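Local coordinates for SPbeta prophage-derived uncharacterized protein YopT (Bacillus subtilis, PDB 2DLB) that is of unknown function but forms a homodimer in which an antiparallel beta sheet runs on from one subunit into the other, at residues L29-C34 / M60-T65; K41-L46 / F55-M60. All blocks are in the same frame, centred on the assembly; numbering follows the deposited sequence.

Interaction 1: residues L29-C34 / M60-T65; sequences LVTRIC and MEYEIT
C34 sets its CB over the centre of the Y62 ring, 3.4 Å from the centroid and 9° off the ring normal. This is a CH-pi contact, and it is the tight part of the interface. The CB atom is almost equally far from all six ring carbons. The C34 sulfur lies over the same face but farther out. SG is 4.5 Å from the centroid of the Y62 ring, a Cys sulfur-aromatic contact. Y62 reaches this place because its CG sits between the backbone N and the carbonyl carbon (chi1 72°), and the ring then extends from the strand to the helix. M60, a selenomethionine, adds a looser touch. Its CE is 4.1 Å from C34 O, at the end of an extended side chain, and L37 of the same chain and L12 of the second subunit also pack on M60.

The motif is a helix lying nearly antiparallel on a long, curved strand. The axes of 29-34 and 60-65 are 9.7 Å apart, and side chains of alternate strand residues, M60, Y62 and I64, point to the helix. The strand also pairs with an antiparallel strand of the second subunit.

The side of T31 and I64 is partly exposed, and packing is looser at I64. I64 CD1 touches V30 CG1 at 3.9 Å and, from about a right angle to it, T31 OG1 at 3.8 Å. V30 is buried and also touches L16 and N18 of strand 3-19, and I8 of the second subunit. T31 meets Y62 more closely, about at a right angle, with its CG2 3.3 Å from Y62 OH. The hydroxyls are bound on the helix side: T31 OG1 hydrogen-bonds to E27 O, and Y62 OH to E35 OE1.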
loop_
_atom_site.group_PDB
_atom_site.type_symbol
_atom_site.label_atom_id
_atom_site.label_comp_id
_atom_site.label_asym_id
_atom_site.label_seq_id
_atom_site.Cartn_x
_atom_site.Cartn_y
_atom_site.Cartn_z
ATOM N N LEU A 29 5.211 -13.876 13.225
ATOM C CA LEU A 29 5.053 -14.385 11.862
ATOM C C LEU A 29 4.705 -13.241 10.898
ATOM O O LEU A 29 5.307 -13.123 9.838
ATOM C CB LEU A 29 4.006 -15.494 11.832
ATOM C CG LEU A 29 4.303 -16.838 12.505
ATOM C CD1 LEU A 29 3.051 -17.701 12.651
ATOM C CD2 LEU A 29 5.309 -17.677 11.748
ATOM N N VAL A 30 3.709 -12.407 11.241
ATOM C CA VAL A 30 3.308 -11.295 10.407
ATOM C C VAL A 30 4.438 -10.302 10.292
ATOM O O VAL A 30 4.687 -9.730 9.211
ATOM C CB VAL A 30 2.044 -10.587 11.003
ATOM C CG1 VAL A 30 1.819 -9.203 10.439
ATOM C CG2 VAL A 30 0.870 -11.558 10.813
ATOM N N THR A 31 5.187 -10.045 11.369
ATOM C CA THR A 31 6.300 -9.098 11.335
ATOM C C THR A 31 7.353 -9.544 10.340
ATOM O O THR A 31 7.857 -8.758 9.549
ATOM C CB THR A 31 6.884 -8.919 12.740
ATOM O OG1 THR A 31 5.875 -8.291 13.566
ATOM C CG2 THR A 31 8.102 -8.015 12.707
ATOM N N ARG A 32 7.686 -10.827 10.300
ATOM C CA ARG A 32 8.705 -11.303 9.356
ATOM C C ARG A 32 8.254 -11.015 7.929
ATOM O O ARG A 32 9.022 -10.579 7.064
ATOM C CB ARG A 32 8.985 -12.786 9.605
ATOM C CG ARG A 32 10.086 -13.483 8.842
ATOM C CD ARG A 32 10.357 -14.893 9.350
ATOM N NE ARG A 32 11.664 -15.443 9.037
ATOM C CZ ARG A 32 12.022 -16.703 8.849
ATOM N NH1 ARG A 32 11.120 -17.687 8.919
ATOM N NH2 ARG A 32 13.277 -17.060 8.574
ATOM N N ILE A 33 6.986 -11.276 7.660
ATOM C CA ILE A 33 6.456 -11.042 6.306
ATOM C C ILE A 33 6.598 -9.564 5.962
ATOM O O ILE A 33 7.072 -9.184 4.891
ATOM C CB ILE A 33 5.004 -11.495 6.180
ATOM C CG1 ILE A 33 4.886 -13.030 6.222
ATOM C CG2 ILE A 33 4.282 -10.946 4.926
ATOM C CD1 ILE A 33 3.477 -13.550 6.468
ATOM N N CYS A 34 6.176 -8.694 6.849
ATOM C CA CYS A 34 6.159 -7.256 6.559
ATOM C C CYS A 34 7.581 -6.700 6.470
ATOM O O CYS A 34 7.840 -5.890 5.597
ATOM C CB CYS A 34 5.331 -6.564 7.633
ATOM S SG CYS A 34 3.552 -6.868 7.503
HETATM N N MSE A 60 8.182 2.484 2.608
HETATM C CA MSE A 60 7.179 1.745 3.337
HETATM C C MSE A 60 7.495 1.683 4.824
HETATM O O MSE A 60 8.661 1.467 5.130
HETATM C CB MSE A 60 7.120 0.271 2.876
HETATM C CG MSE A 60 6.097 -0.480 3.752
HETATM SE SE MSE A 60 6.276 -2.246 3.190
HETATM C CE MSE A 60 5.149 -2.955 4.558
ATOM N N GLU A 61 6.458 1.820 5.618
ATOM C CA GLU A 61 6.550 1.549 7.046
ATOM C C GLU A 61 5.324 0.720 7.394
ATOM O O GLU A 61 4.344 0.776 6.661
ATOM C CB GLU A 61 6.644 2.805 7.875
ATOM C CG GLU A 61 7.922 3.626 7.685
ATOM C CD GLU A 61 7.512 4.788 6.781
ATOM O OE1 GLU A 61 8.416 5.583 6.479
ATOM O OE2 GLU A 61 6.295 4.856 6.444
ATOM N N TYR A 62 5.344 0.001 8.484
ATOM C CA TYR A 62 4.178 -0.754 8.921
ATOM C C TYR A 62 4.134 -0.834 10.432
ATOM O O TYR A 62 5.159 -0.705 11.110
ATOM C CB TYR A 62 4.162 -2.177 8.276
ATOM C CG TYR A 62 5.222 -3.056 8.891
ATOM C CD1 TYR A 62 6.521 -2.987 8.401
ATOM C CD2 TYR A 62 4.902 -3.936 9.925
ATOM C CE1 TYR A 62 7.485 -3.800 8.965
ATOM C CE2 TYR A 62 5.878 -4.712 10.489
ATOM C CZ TYR A 62 7.162 -4.645 10.001
ATOM O OH TYR A 62 8.086 -5.451 10.620
ATOM N N GLU A 63 2.918 -1.162 10.881
ATOM C CA GLU A 63 2.755 -1.503 12.312
ATOM C C GLU A 63 1.530 -2.394 12.435
ATOM O O GLU A 63 0.524 -2.143 11.765
ATOM C CB GLU A 63 2.641 -0.260 13.162
ATOM C CG GLU A 63 1.370 0.484 12.994
ATOM C CD GLU A 63 1.073 1.603 13.977
ATOM O OE1 GLU A 63 1.850 1.775 14.963
ATOM O OE2 GLU A 63 0.034 2.287 13.720
ATOM N N ILE A 64 1.584 -3.407 13.299
ATOM C CA ILE A 64 0.414 -4.186 13.581
ATOM C C ILE A 64 -0.548 -3.330 14.423
ATOM O O ILE A 64 -0.095 -2.695 15.373
ATOM C CB ILE A 64 0.790 -5.509 14.274
ATOM C CG1 ILE A 64 1.701 -6.388 13.396
ATOM C CG2 ILE A 64 -0.465 -6.270 14.711
ATOM C CD1 ILE A 64 2.195 -7.682 13.978
ATOM N N THR A 65 -1.819 -3.318 14.056
ATOM C CA THR A 65 -2.874 -2.594 14.743
ATOM C C THR A 65 -3.620 -3.443 15.757
ATOM O O THR A 65 -3.803 -3.065 16.912
ATOM C CB THR A 65 -3.886 -2.039 13.710
ATOM O OG1 THR A 65 -3.174 -1.344 12.655
ATOM C CG2 THR A 65 -4.832 -1.098 14.409
#

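Interaction 2: residues K41-L46 / F55-M60; sequences KEVSFL and FKLSDM
F55 and V43 face each other as an antiparallel hydrogen-bonded pair, and their backbones bond both ways. F55 N donates to V43 O at 2.8 Å. V43 N donates to F55 O at 3.0 Å. A third bond runs from L57 N to K41 O, at 3.0 Å.

The F55 side chain starts at CB, which lies 4.1 Å from V43 CG1. From there CG turns to the side of the backbone N, anti to the carbonyl carbon (chi1 -58°). This leaves the V43 carbonyl oxygen at the ring edge, near CD2. CD2 also approaches CD1 and CE1 of F45. Further along, CE2 comes 3.8 Å from F45 CD1. The two rings touch along their rims, their planes turned 73° to each other.

The two strands form a beta hairpin. They cross at 129° between their short axes, well away from straight antiparallel. Strand 42-46 pairs with the second subunit as well, and V43 packs there on V43 of the other chain. On the face of V43 and F55, F45 rests on L10 and L12 of strand 3-19. L57 stands beside V43, with CD1 4.3 Å from V43 CG1.

The other face carries the non-hydrogen-bonded pair E42 and K56. The CA of E42 makes a CA-H...O contact of 3.3 Å with F55 O. E42 CG is also close to that oxygen, while the K56 chain runs out fully extended.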
loop_
_atom_site.group_PDB
_atom_site.type_symbol
_atom_site.label_atom_id
_atom_site.label_comp_id
_atom_site.label_asym_id
_atom_site.label_seq_id
_atom_site.Cartn_x
_atom_site.Cartn_y
_atom_site.Cartn_z
ATOM N N LYS A 41 10.020 -2.265 -4.554
ATOM C CA LYS A 41 10.089 -1.135 -5.460
ATOM C C LYS A 41 8.767 -0.814 -6.145
ATOM O O LYS A 41 8.663 0.235 -6.798
ATOM C CB LYS A 41 11.157 -1.407 -6.545
ATOM C CG LYS A 41 12.531 -1.611 -5.944
ATOM C CD LYS A 41 13.160 -0.381 -5.353
ATOM C CE LYS A 41 14.642 -0.612 -5.134
ATOM N NZ LYS A 41 15.276 0.281 -4.155
ATOM N N GLU A 42 7.805 -1.712 -6.062
ATOM C CA GLU A 42 6.551 -1.569 -6.835
ATOM C C GLU A 42 5.414 -2.189 -6.079
ATOM O O GLU A 42 5.521 -3.317 -5.566
ATOM C CB GLU A 42 6.707 -2.228 -8.215
ATOM C CG GLU A 42 5.530 -1.998 -9.191
ATOM C CD GLU A 42 5.859 -2.504 -10.575
ATOM O OE1 GLU A 42 6.221 -3.668 -10.734
ATOM O OE2 GLU A 42 5.819 -1.730 -11.531
ATOM N N VAL A 43 4.308 -1.472 -5.999
ATOM C CA VAL A 43 3.067 -1.911 -5.383
ATOM C C VAL A 43 1.972 -1.893 -6.444
ATOM O O VAL A 43 1.939 -1.049 -7.321
ATOM C CB VAL A 43 2.711 -1.028 -4.170
ATOM C CG1 VAL A 43 2.495 0.439 -4.537
ATOM C CG2 VAL A 43 1.511 -1.601 -3.403
ATOM N N SER A 44 1.077 -2.870 -6.352
ATOM C CA SER A 44 -0.043 -2.934 -7.274
ATOM C C SER A 44 -1.344 -3.050 -6.522
ATOM O O SER A 44 -1.414 -3.642 -5.438
ATOM C CB SER A 44 0.148 -4.106 -8.231
ATOM O OG SER A 44 -0.106 -5.362 -7.857
ATOM N N PHE A 45 -2.387 -2.469 -7.083
ATOM C CA PHE A 45 -3.734 -2.509 -6.522
ATOM C C PHE A 45 -4.669 -3.245 -7.480
ATOM O O PHE A 45 -4.696 -2.930 -8.664
ATOM C CB PHE A 45 -4.287 -1.114 -6.268
ATOM C CG PHE A 45 -3.571 -0.429 -5.126
ATOM C CD1 PHE A 45 -2.400 0.209 -5.315
ATOM C CD2 PHE A 45 -4.116 -0.516 -3.856
ATOM C CE1 PHE A 45 -1.729 0.777 -4.252
ATOM C CE2 PHE A 45 -3.449 0.073 -2.807
ATOM C CZ PHE A 45 -2.262 0.717 -2.984
ATOM N N LEU A 46 -5.447 -4.198 -6.973
ATOM C CA LEU A 46 -6.551 -4.846 -7.655
ATOM C C LEU A 46 -7.781 -3.976 -7.380
ATOM O O LEU A 46 -8.372 -4.009 -6.293
ATOM C CB LEU A 46 -6.746 -6.253 -7.155
ATOM C CG LEU A 46 -7.956 -7.003 -7.756
ATOM C CD1 LEU A 46 -7.867 -7.110 -9.256
ATOM C CD2 LEU A 46 -8.024 -8.379 -7.104
ATOM N N PHE A 55 2.370 0.921 -9.309
ATOM C CA PHE A 55 2.987 2.178 -8.938
ATOM C C PHE A 55 4.408 1.989 -8.407
ATOM O O PHE A 55 4.690 0.996 -7.721
ATOM C CB PHE A 55 2.231 2.883 -7.806
ATOM C CG PHE A 55 0.783 3.172 -8.115
ATOM C CD1 PHE A 55 0.473 4.369 -8.742
ATOM C CD2 PHE A 55 -0.209 2.275 -7.785
ATOM C CE1 PHE A 55 -0.826 4.626 -9.048
ATOM C CE2 PHE A 55 -1.520 2.562 -8.107
ATOM C CZ PHE A 55 -1.808 3.745 -8.722
ATOM N N LYS A 56 5.270 2.959 -8.700
ATOM C CA LYS A 56 6.557 3.037 -8.061
ATOM C C LYS A 56 6.356 3.294 -6.557
ATOM O O LYS A 56 5.700 4.259 -6.188
ATOM C CB LYS A 56 7.434 4.126 -8.679
ATOM C CG LYS A 56 8.777 4.295 -8.000
ATOM C CD LYS A 56 9.637 5.381 -8.647
ATOM C CE LYS A 56 10.934 5.573 -7.836
ATOM N NZ LYS A 56 11.861 6.503 -8.529
ATOM N N LEU A 57 6.988 2.456 -5.739
ATOM C CA LEU A 57 6.965 2.574 -4.290
ATOM C C LEU A 57 8.297 3.102 -3.804
ATOM O O LEU A 57 9.326 2.448 -4.079
ATOM C CB LEU A 57 6.687 1.194 -3.691
ATOM C CG LEU A 57 6.535 1.064 -2.213
ATOM C CD1 LEU A 57 5.376 1.926 -1.701
ATOM C CD2 LEU A 57 6.322 -0.405 -1.853
ATOM N N SER A 58 8.269 4.254 -3.148
ATOM C CA SER A 58 9.389 5.012 -2.633
ATOM C C SER A 58 9.775 4.684 -1.196
ATOM O O SER A 58 10.948 4.823 -0.806
ATOM C CB SER A 58 9.069 6.525 -2.699
ATOM O OG SER A 58 7.734 6.795 -2.310
ATOM N N ASP A 59 8.804 4.308 -0.392
ATOM C CA ASP A 59 8.977 4.093 1.035
ATOM C C ASP A 59 7.889 3.254 1.576
ATOM O O ASP A 59 6.790 3.349 1.057
ATOM C CB ASP A 59 8.955 5.450 1.829
ATOM C CG ASP A 59 9.278 5.252 3.291
ATOM O OD1 ASP A 59 10.282 4.546 3.535
ATOM O OD2 ASP A 59 8.587 5.750 4.204
HETATM N N MSE A 60 8.182 2.484 2.608
HETATM C CA MSE A 60 7.179 1.745 3.337
HETATM C C MSE A 60 7.495 1.683 4.824
HETATM O O MSE A 60 8.661 1.467 5.130
HETATM C CB MSE A 60 7.120 0.271 2.876
HETATM C CG MSE A 60 6.097 -0.480 3.752
HETATM SE SE MSE A 60 6.276 -2.246 3.190
HETATM C CE MSE A 60 5.149 -2.955 4.558
#

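In the fold
Strand 52-69 serves both contacts. M60 is the residue shared by 60-65 and 55-60, but it touches the partner segment only in interaction 1. The centres of the contacts lie about 16 Å apart. Interaction 1 attaches helix 23-35 mainly through side chains: sulfur, aromatic ring and methyl groups. Interaction 2 attaches strand 42-46 mainly through backbone hydrogen bonds, with apolar side chains packed on one face and charged ones on the other. Neither is wholly core. Each has a buried part, but interaction 1 shades into partly exposed residues, whereas interaction 2 has exposed lysines at its margin. Helix 23-35 and strand 42-46 follow each other in the chain, and both contacts touch the second subunit.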